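Alpha,alpha-trehalose-phosphate synthase (UDP-forming) (Burkholderia multivorans, PDB 5UOF) is a family 20 glycosyltransferase with the GT-B fold, in which two Rossmann-like domains, each built round a largely parallel sheet, are joined in one chain. Local coordinates at residues A[13-19]-A[46-52]; A[53-59]-A[75-79]; A[283-287]-A[342-346]. All coordinates share one frame; numbering follows the deposited sequence.

Interaction 1 (A[13-19]-A[46-52]); sequences IVVSNRV and VWFGWNG
Strands I13–S16 and V46–F48 run parallel, their axes 4.7 Å apart and inclined by 17°. V14 pairs on both its polar groups: its N donates to V46 O, and its O receives F48 N at 2.8 Å in an almost straight bond. S16 N then donates to F48 O at 3.3 Å. Beyond the corners at N17 and G49 the pairing changes: a water donates to both S16 O and N17 O, and V19 N reaches W50 O at 2.9 Å.

The W47 indole is held between two valines. V14 CG1 lies over one face of the five-membered ring, 3.7 Å from its centroid, while V19 CG2 sits over the opposite face. The ring's rotation is fixed at its edge, where NE1 donates to S16 OG at 2.8 Å with the oxygen exactly in the indole plane; S16 chi1 of 73°, which sets OG between backbone N and carbonyl carbon, turns the hydroxyl toward this N-H. A buried polar indole atom is thereby satisfied. On the other side of the sheet, I13 CD1 lies alongside V46 CB, and V15 CG1 meets the edge of the F48 ring. At the more open end, the R18 guanidinium lies across the backbone of G52, whose CA sits 3.6 Å above its plane and also over the W50 ring; any cation-pi attraction to that ring is long and weak.

The two strands and helix 32-43 form a beta-alpha-beta unit of the N-terminal Rossmann-like domain. That helix packs on V14 and W47, helix 109-127 covers I13, V15 and F48 from the other face, and strand 135-139 continues the sheet beyond I13 and V15.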
loop_
_atom_site.group_PDB
_atom_site.type_symbol
_atom_site.label_atom_id
_atom_site.label_comp_id
_atom_site.label_asym_id
_atom_site.label_seq_id
_atom_site.Cartn_x
_atom_site.Cartn_y
_atom_site.Cartn_z
ATOM N N ILE A 13 -1.541 34.495 -5.720
ATOM C CA ILE A 13 -0.696 34.334 -4.547
ATOM C C ILE A 13 -0.217 32.891 -4.561
ATOM O O ILE A 13 -1.003 31.972 -4.319
ATOM C CB ILE A 13 -1.454 34.653 -3.246
ATOM C CG1 ILE A 13 -2.233 35.974 -3.379
ATOM C CG2 ILE A 13 -0.509 34.643 -2.028
ATOM C CD1 ILE A 13 -1.389 37.218 -3.588
ATOM N N VAL A 14 1.057 32.682 -4.869
ATOM C CA VAL A 14 1.656 31.355 -4.814
ATOM C C VAL A 14 2.222 31.136 -3.419
ATOM O O VAL A 14 2.956 31.984 -2.897
ATOM C CB VAL A 14 2.749 31.203 -5.885
ATOM C CG1 VAL A 14 3.596 29.968 -5.604
ATOM C CG2 VAL A 14 2.129 31.122 -7.280
ATOM N N VAL A 15 1.880 30.002 -2.812
ATOM C CA VAL A 15 2.389 29.614 -1.501
ATOM C C VAL A 15 3.116 28.282 -1.674
ATOM O O VAL A 15 2.505 27.288 -2.094
ATOM C CB VAL A 15 1.257 29.494 -0.468
ATOM C CG1 VAL A 15 1.794 29.022 0.878
ATOM C CG2 VAL A 15 0.525 30.825 -0.314
ATOM N N SER A 16 4.417 28.258 -1.369
ATOM C CA SER A 16 5.194 27.031 -1.536
ATOM C C SER A 16 6.334 26.984 -0.524
ATOM O O SER A 16 6.491 27.875 0.316
ATOM C CB SER A 16 5.746 26.914 -2.957
ATOM O OG SER A 16 6.805 27.834 -3.174
ATOM N N ASN A 17 7.163 25.940 -0.642
ATOM C CA ASN A 17 8.188 25.667 0.366
ATOM C C ASN A 17 9.260 26.743 0.373
ATOM O O ASN A 17 9.739 27.138 1.442
ATOM C CB ASN A 17 8.854 24.308 0.119
ATOM C CG ASN A 17 7.896 23.143 0.231
ATOM O OD1 ASN A 17 6.973 23.154 1.039
ATOM N ND2 ASN A 17 8.122 22.123 -0.586
ATOM N N ARG A 18 9.655 27.230 -0.801
ATOM C CA ARG A 18 10.838 28.071 -0.888
ATOM C C ARG A 18 10.649 29.132 -1.960
ATOM O O ARG A 18 10.285 28.813 -3.097
ATOM C CB ARG A 18 12.069 27.216 -1.209
ATOM C CG ARG A 18 13.326 28.018 -1.455
ATOM C CD ARG A 18 13.867 28.585 -0.164
ATOM N NE ARG A 18 14.990 29.483 -0.418
ATOM C CZ ARG A 18 16.243 29.077 -0.575
ATOM N NH1 ARG A 18 16.538 27.784 -0.502
ATOM N NH2 ARG A 18 17.204 29.963 -0.798
ATOM N N VAL A 19 10.915 30.385 -1.608
ATOM C CA VAL A 19 11.015 31.457 -2.586
ATOM C C VAL A 19 12.499 31.678 -2.846
ATOM O O VAL A 19 13.237 32.116 -1.956
ATOM C CB VAL A 19 10.334 32.741 -2.097
ATOM C CG1 VAL A 19 10.371 33.791 -3.184
ATOM C CG2 VAL A 19 8.902 32.461 -1.662
ATOM N N VAL A 46 2.044 37.661 -5.827
ATOM C CA VAL A 46 2.939 37.510 -4.689
ATOM C C VAL A 46 3.313 36.036 -4.574
ATOM O O VAL A 46 2.446 35.163 -4.686
ATOM C CB VAL A 46 2.286 38.002 -3.381
ATOM C CG1 VAL A 46 3.270 37.940 -2.217
ATOM C CG2 VAL A 46 1.739 39.419 -3.552
ATOM N N TRP A 47 4.597 35.763 -4.374
ATOM C CA TRP A 47 5.089 34.438 -4.020
ATOM C C TRP A 47 5.496 34.498 -2.556
ATOM O O TRP A 47 6.368 35.294 -2.184
ATOM C CB TRP A 47 6.265 34.028 -4.908
ATOM C CG TRP A 47 6.643 32.563 -4.857
ATOM C CD1 TRP A 47 6.253 31.631 -3.942
ATOM C CD2 TRP A 47 7.500 31.887 -5.782
ATOM N NE1 TRP A 47 6.818 30.408 -4.244
ATOM C CE2 TRP A 47 7.584 30.545 -5.373
ATOM C CE3 TRP A 47 8.200 32.293 -6.926
ATOM C CZ2 TRP A 47 8.343 29.602 -6.065
ATOM C CZ3 TRP A 47 8.951 31.357 -7.612
ATOM C CH2 TRP A 47 9.018 30.027 -7.175
ATOM N N PHE A 48 4.826 33.700 -1.732
ATOM C CA PHE A 48 5.010 33.679 -0.292
ATOM C C PHE A 48 5.625 32.353 0.122
ATOM O O PHE A 48 5.212 31.296 -0.361
ATOM C CB PHE A 48 3.664 33.897 0.418
ATOM C CG PHE A 48 3.707 33.669 1.900
ATOM C CD1 PHE A 48 4.057 34.702 2.767
ATOM C CD2 PHE A 48 3.356 32.441 2.436
ATOM C CE1 PHE A 48 4.083 34.491 4.134
ATOM C CE2 PHE A 48 3.377 32.228 3.804
ATOM C CZ PHE A 48 3.744 33.253 4.652
ATOM N N GLY A 49 6.610 32.414 1.013
ATOM C CA GLY A 49 7.215 31.202 1.526
ATOM C C GLY A 49 8.525 31.491 2.236
ATOM O O GLY A 49 8.868 32.644 2.514
ATOM N N TRP A 50 9.254 30.409 2.505
ATOM C CA TRP A 50 10.526 30.465 3.216
ATOM C C TRP A 50 11.607 31.125 2.370
ATOM O O TRP A 50 11.676 30.922 1.153
ATOM C CB TRP A 50 10.960 29.044 3.570
ATOM C CG TRP A 50 12.179 28.932 4.428
ATOM C CD1 TRP A 50 12.574 29.785 5.412
ATOM C CD2 TRP A 50 13.150 27.879 4.391
ATOM N NE1 TRP A 50 13.738 29.332 5.991
ATOM C CE2 TRP A 50 14.109 28.161 5.383
ATOM C CE3 TRP A 50 13.301 26.725 3.610
ATOM C CZ2 TRP A 50 15.210 27.333 5.617
ATOM C CZ3 TRP A 50 14.394 25.901 3.843
ATOM C CH2 TRP A 50 15.335 26.213 4.836
ATOM N N ASN A 51 12.479 31.895 3.024
ATOM C CA ASN A 51 13.630 32.486 2.352
ATOM C C ASN A 51 14.876 31.603 2.411
ATOM O O ASN A 51 15.946 32.034 1.967
ATOM C CB ASN A 51 13.941 33.881 2.928
ATOM C CG ASN A 51 14.207 33.863 4.431
ATOM O OD1 ASN A 51 14.342 32.806 5.043
ATOM N ND2 ASN A 51 14.284 35.048 5.030
ATOM N N GLY A 52 14.768 30.381 2.939
ATOM C CA GLY A 52 15.920 29.513 3.042
ATOM C C GLY A 52 16.834 29.775 4.223
ATOM O O GLY A 52 17.844 29.073 4.365
HETATM O O HOH W 1 7.311 27.695 2.974
#

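Interaction 2 (A[53-59]-A[75-79]); sequences EIVGTPD and VGLTR
I54 and L77 form a short parallel beta bridge at the end of strand 70-77, just before T78 takes the N-cap position of helix 79-86 in the N-terminal Rossmann-like domain. Two backbone bonds make the bridge: L77 N donates to E53 O at 3.1 Å, and V55 N to L77 O, approaching from above the carbonyl plane.

The close packing centres on G76 and T78. With no side chain on G76, V55 can lay CG1 against its CA at 4.2 Å, and V55 CG2 leans on the L77 carbonyl. T78 CG2 fits into the bend of the 53-59 chain, 3.5 Å from P58 N and 3.6 Å from P58 CD. Its chi1 of 64° sets OG1 between the backbone N and the carbonyl carbon, where it accepts from D81 N and caps the helix, and puts the methyl anti to the carbonyl carbon. T78 N is buried here and has no hydrogen-bonding partner.

The outer side is looser and wetter. I54 CG1 rests over one face of the exposed R79 guanidinium, toward its rim, and a water links V55 O to R79 N.

A firm link closes the far end: D59 meets both peptide polar groups of G76, one directly and one through a water. The water joins D59 N to G76 O, while G76 N donates to D59 OD2 at 2.7 Å, on the anti side and 33° out of the carboxylate plane.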
loop_
_atom_site.group_PDB
_atom_site.type_symbol
_atom_site.label_atom_id
_atom_site.label_comp_id
_atom_site.label_asym_id
_atom_site.label_seq_id
_atom_site.Cartn_x
_atom_site.Cartn_y
_atom_site.Cartn_z
ATOM N N GLU A 53 16.512 30.739 5.083
ATOM C CA GLU A 53 17.363 31.108 6.203
ATOM C C GLU A 53 16.776 30.613 7.518
ATOM O O GLU A 53 15.556 30.505 7.674
ATOM C CB GLU A 53 17.547 32.629 6.287
ATOM C CG GLU A 53 17.850 33.321 4.966
ATOM C CD GLU A 53 19.315 33.254 4.579
ATOM O OE1 GLU A 53 19.920 32.165 4.691
ATOM O OE2 GLU A 53 19.864 34.297 4.162
ATOM N N ILE A 54 17.659 30.331 8.469
ATOM C CA ILE A 54 17.273 30.041 9.845
ATOM C C ILE A 54 17.453 31.307 10.669
ATOM O O ILE A 54 18.460 32.013 10.529
ATOM C CB ILE A 54 18.095 28.876 10.426
ATOM C CG1 ILE A 54 17.802 27.593 9.657
ATOM C CG2 ILE A 54 17.775 28.681 11.902
ATOM C CD1 ILE A 54 16.360 27.165 9.756
ATOM N N VAL A 55 16.470 31.608 11.514
ATOM C CA VAL A 55 16.495 32.796 12.357
ATOM C C VAL A 55 16.332 32.368 13.812
ATOM O O VAL A 55 15.791 31.302 14.116
ATOM C CB VAL A 55 15.405 33.808 11.952
ATOM C CG1 VAL A 55 15.707 34.393 10.578
ATOM C CG2 VAL A 55 14.041 33.143 11.954
ATOM N N GLY A 56 16.818 33.221 14.719
ATOM C CA GLY A 56 16.795 32.871 16.132
ATOM C C GLY A 56 15.390 32.833 16.704
ATOM O O GLY A 56 14.989 31.856 17.344
ATOM N N THR A 57 14.633 33.901 16.495
ATOM C CA THR A 57 13.242 34.023 16.893
ATOM C C THR A 57 12.385 34.205 15.649
ATOM O O THR A 57 12.882 34.651 14.606
ATOM C CB THR A 57 13.043 35.215 17.844
ATOM O OG1 THR A 57 13.591 36.398 17.252
ATOM C CG2 THR A 57 13.728 34.953 19.179
ATOM N N PRO A 58 11.099 33.852 15.711
ATOM C CA PRO A 58 10.238 33.999 14.529
ATOM C C PRO A 58 10.261 35.418 13.975
ATOM O O PRO A 58 10.301 36.397 14.725
ATOM C CB PRO A 58 8.851 33.631 15.062
ATOM C CG PRO A 58 9.128 32.697 16.185
ATOM C CD PRO A 58 10.409 33.162 16.816
ATOM N N ASP A 59 10.258 35.520 12.644
ATOM C CA ASP A 59 10.101 36.821 12.005
ATOM C C ASP A 59 8.753 37.420 12.387
ATOM O O ASP A 59 7.727 36.734 12.367
ATOM C CB ASP A 59 10.201 36.699 10.478
ATOM C CG ASP A 59 11.634 36.656 9.980
ATOM O OD1 ASP A 59 12.540 37.109 10.707
ATOM O OD2 ASP A 59 11.852 36.177 8.846
ATOM N N VAL A 75 9.692 34.755 4.849
ATOM C CA VAL A 75 10.083 34.691 6.249
ATOM C C VAL A 75 11.229 33.701 6.379
ATOM O O VAL A 75 11.371 32.773 5.575
ATOM C CB VAL A 75 8.918 34.274 7.180
ATOM C CG1 VAL A 75 7.786 35.289 7.127
ATOM C CG2 VAL A 75 8.414 32.894 6.821
ATOM N N GLY A 76 12.067 33.918 7.392
ATOM C CA GLY A 76 12.919 32.856 7.873
ATOM C C GLY A 76 12.125 31.899 8.739
ATOM O O GLY A 76 10.963 32.139 9.064
ATOM N N LEU A 77 12.763 30.789 9.098
ATOM C CA LEU A 77 12.200 29.815 10.023
ATOM C C LEU A 77 13.150 29.645 11.200
ATOM O O LEU A 77 14.373 29.669 11.024
ATOM C CB LEU A 77 11.980 28.469 9.329
ATOM C CG LEU A 77 10.976 28.416 8.176
ATOM C CD1 LEU A 77 11.111 27.100 7.406
ATOM C CD2 LEU A 77 9.557 28.598 8.712
ATOM N N THR A 78 12.602 29.497 12.407
ATOM C CA THR A 78 13.462 29.075 13.504
ATOM C C THR A 78 13.870 27.618 13.291
ATOM O O THR A 78 13.328 26.920 12.436
ATOM C CB THR A 78 12.765 29.225 14.857
ATOM O OG1 THR A 78 11.635 28.344 14.918
ATOM C CG2 THR A 78 12.319 30.668 15.088
ATOM N N ARG A 79 14.849 27.158 14.077
ATOM C CA ARG A 79 15.220 25.748 14.013
ATOM C C ARG A 79 14.038 24.862 14.383
ATOM O O ARG A 79 13.811 23.822 13.755
ATOM C CB ARG A 79 16.413 25.465 14.926
ATOM C CG ARG A 79 16.775 23.982 15.037
ATOM C CD ARG A 79 17.215 23.408 13.701
ATOM N NE ARG A 79 18.387 24.106 13.182
ATOM C CZ ARG A 79 18.875 23.950 11.955
ATOM N NH1 ARG A 79 18.296 23.115 11.102
ATOM N NH2 ARG A 79 19.947 24.637 11.581
HETATM O O HOH W 2 16.317 28.989 15.669
HETATM O O HOH W 3 9.613 33.329 11.070
#

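Interaction 3 (A[283-287]-A[342-346]); sequences RFQAF and PIQYL
One face of the F284 ring is covered by I343, whose CG2 stands 4.1 Å above the ring plane, displaced toward the rim, while CD1 reaches the root of the ring at CG, 4.0 Å away. At its edge, around CZ, F284 meets Y345 in a T-shaped (edge-to-face) pair: the F284 edge is directed at the tyrosine face, with centroids 5.8 Å apart and planes at 74°. The second phenylalanine, F287, packs against P342 and I343 by one side of its ring, CD2 and CE2. Its CD2 lies 3.8 Å from I343 CG1, the two side chains running past each other, and CE2 lies 3.5 Å from P342 O.

I343 is thus shared by both rings. With CG1 anti to the carbonyl carbon (chi1 -63°) and CD1 fully extended from there, the isoleucine divides its branches: CG1 serves F287, CG2 lies over F284, and CD1 touches both. No hydrogen bond crosses the contact, which is mainly apolar and aromatic packing and largely buried.

Helix 280-293 lies on the sheet with its segment nearly antiparallel to strand 343-346, at 165° and 11.2 Å between axes, as in a Rossmann-like alpha/beta layer. Strand 343-346 forms one edge of the C-terminal parallel sheet and pairs with strand 301-306, whose L303 and Q305 also touch F287 and F284. Helix 314-335 completes the packing, with I331 against both F284 and I343.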
loop_
_atom_site.group_PDB
_atom_site.type_symbol
_atom_site.label_atom_id
_atom_site.label_comp_id
_atom_site.label_asym_id
_atom_site.label_seq_id
_atom_site.Cartn_x
_atom_site.Cartn_y
_atom_site.Cartn_z
ATOM N N ARG A 283 17.034 -1.028 -9.818
ATOM C CA ARG A 283 17.569 -0.437 -11.042
ATOM C C ARG A 283 18.907 -1.073 -11.417
ATOM O O ARG A 283 19.109 -1.530 -12.555
ATOM C CB ARG A 283 17.714 1.078 -10.817
ATOM C CG ARG A 283 17.843 1.937 -12.070
ATOM C CD ARG A 283 16.481 2.337 -12.614
ATOM N NE ARG A 283 15.668 3.028 -11.608
ATOM C CZ ARG A 283 15.650 4.342 -11.417
ATOM N NH1 ARG A 283 16.417 5.141 -12.149
ATOM N NH2 ARG A 283 14.874 4.862 -10.465
ATOM N N PHE A 284 19.834 -1.112 -10.462
ATOM C CA PHE A 284 21.154 -1.666 -10.719
ATOM C C PHE A 284 21.070 -3.161 -10.984
ATOM O O PHE A 284 21.757 -3.676 -11.871
ATOM C CB PHE A 284 22.092 -1.429 -9.538
ATOM C CG PHE A 284 22.554 0.001 -9.371
ATOM C CD1 PHE A 284 21.994 1.035 -10.105
ATOM C CD2 PHE A 284 23.575 0.284 -8.481
ATOM C CE1 PHE A 284 22.441 2.348 -9.926
ATOM C CE2 PHE A 284 24.024 1.595 -8.296
ATOM C CZ PHE A 284 23.455 2.617 -9.030
ATOM N N GLN A 285 20.261 -3.876 -10.199
ATOM C CA GLN A 285 20.247 -5.331 -10.311
ATOM C C GLN A 285 19.649 -5.784 -11.636
ATOM O O GLN A 285 20.022 -6.842 -12.153
ATOM C CB GLN A 285 19.476 -5.950 -9.138
ATOM C CG GLN A 285 20.219 -5.811 -7.810
ATOM C CD GLN A 285 19.526 -6.530 -6.668
ATOM O OE1 GLN A 285 18.410 -7.020 -6.818
ATOM N NE2 GLN A 285 20.190 -6.593 -5.513
ATOM N N ALA A 286 18.697 -5.029 -12.176
ATOM C CA ALA A 286 18.161 -5.402 -13.480
ATOM C C ALA A 286 19.188 -5.191 -14.582
ATOM O O ALA A 286 19.217 -5.956 -15.548
ATOM C CB ALA A 286 16.887 -4.616 -13.771
ATOM N N PHE A 287 20.030 -4.159 -14.463
ATOM C CA PHE A 287 21.120 -3.986 -15.420
ATOM C C PHE A 287 22.107 -5.141 -15.315
ATOM O O PHE A 287 22.580 -5.668 -16.330
ATOM C CB PHE A 287 21.811 -2.644 -15.166
ATOM C CG PHE A 287 22.888 -2.309 -16.162
ATOM C CD1 PHE A 287 22.570 -2.028 -17.479
ATOM C CD2 PHE A 287 24.221 -2.257 -15.772
ATOM C CE1 PHE A 287 23.574 -1.713 -18.401
ATOM C CE2 PHE A 287 25.218 -1.932 -16.683
ATOM C CZ PHE A 287 24.897 -1.672 -17.995
ATOM N N PRO A 342 31.152 -1.096 -15.703
ATOM C CA PRO A 342 29.737 -1.286 -16.088
ATOM C C PRO A 342 28.791 -0.218 -15.553
ATOM O O PRO A 342 27.917 0.259 -16.296
ATOM C CB PRO A 342 29.409 -2.671 -15.512
ATOM C CG PRO A 342 30.732 -3.396 -15.519
ATOM C CD PRO A 342 31.789 -2.349 -15.261
ATOM N N ILE A 343 28.913 0.150 -14.279
ATOM C CA ILE A 343 28.024 1.125 -13.650
ATOM C C ILE A 343 28.876 2.280 -13.147
ATOM O O ILE A 343 29.688 2.110 -12.226
ATOM C CB ILE A 343 27.199 0.527 -12.503
ATOM C CG1 ILE A 343 26.273 -0.572 -13.023
ATOM C CG2 ILE A 343 26.351 1.634 -11.842
ATOM C CD1 ILE A 343 25.405 -1.199 -11.910
ATOM N N GLN A 344 28.699 3.449 -13.757
ATOM C CA GLN A 344 29.260 4.688 -13.225
ATOM C C GLN A 344 28.215 5.316 -12.318
ATOM O O GLN A 344 27.144 5.711 -12.785
ATOM C CB GLN A 344 29.640 5.649 -14.348
ATOM C CG GLN A 344 30.661 5.067 -15.294
ATOM C CD GLN A 344 30.904 5.967 -16.490
ATOM O OE1 GLN A 344 30.763 5.537 -17.644
ATOM N NE2 GLN A 344 31.269 7.219 -16.223
ATOM N N TYR A 345 28.514 5.395 -11.026
ATOM C CA TYR A 345 27.561 5.875 -10.036
ATOM C C TYR A 345 28.127 7.162 -9.452
ATOM O O TYR A 345 29.148 7.144 -8.750
ATOM C CB TYR A 345 27.300 4.807 -8.970
ATOM C CG TYR A 345 26.521 5.304 -7.791
ATOM C CD1 TYR A 345 25.461 6.184 -7.953
ATOM C CD2 TYR A 345 26.853 4.900 -6.506
ATOM C CE1 TYR A 345 24.762 6.656 -6.867
ATOM C CE2 TYR A 345 26.158 5.364 -5.418
ATOM C CZ TYR A 345 25.115 6.235 -5.608
ATOM O OH TYR A 345 24.432 6.700 -4.522
ATOM N N LEU A 346 27.470 8.281 -9.766
ATOM C CA LEU A 346 28.010 9.620 -9.554
ATOM C C LEU A 346 27.108 10.364 -8.583
ATOM O O LEU A 346 25.981 10.728 -8.934
ATOM C CB LEU A 346 28.105 10.367 -10.886
ATOM C CG LEU A 346 29.119 9.733 -11.845
ATOM C CD1 LEU A 346 28.900 10.215 -13.277
ATOM C CD2 LEU A 346 30.531 10.060 -11.364
#

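How the interactions relate
Along the chain the contacts follow in series. Interactions 1 and 2 are neighbours, with centres 14 Å apart: strands 50-51 and 53-54 are consecutive, V75 probably hydrogen-bonds to G49 and N51, and strand 70-77 lies next to 46-48 in the sheet that also holds 12-16. Interaction 3 belongs to the other half of the molecule, its centre about 37 Å from that of interaction 1 and 41 Å from that of interaction 2, without touching either. It lies at one edge of the six-stranded parallel sheet. The three thus sample both Rossmann-like domains of the GT-B fold, two sheet contacts in the first and one helix-on-sheet contact in the second.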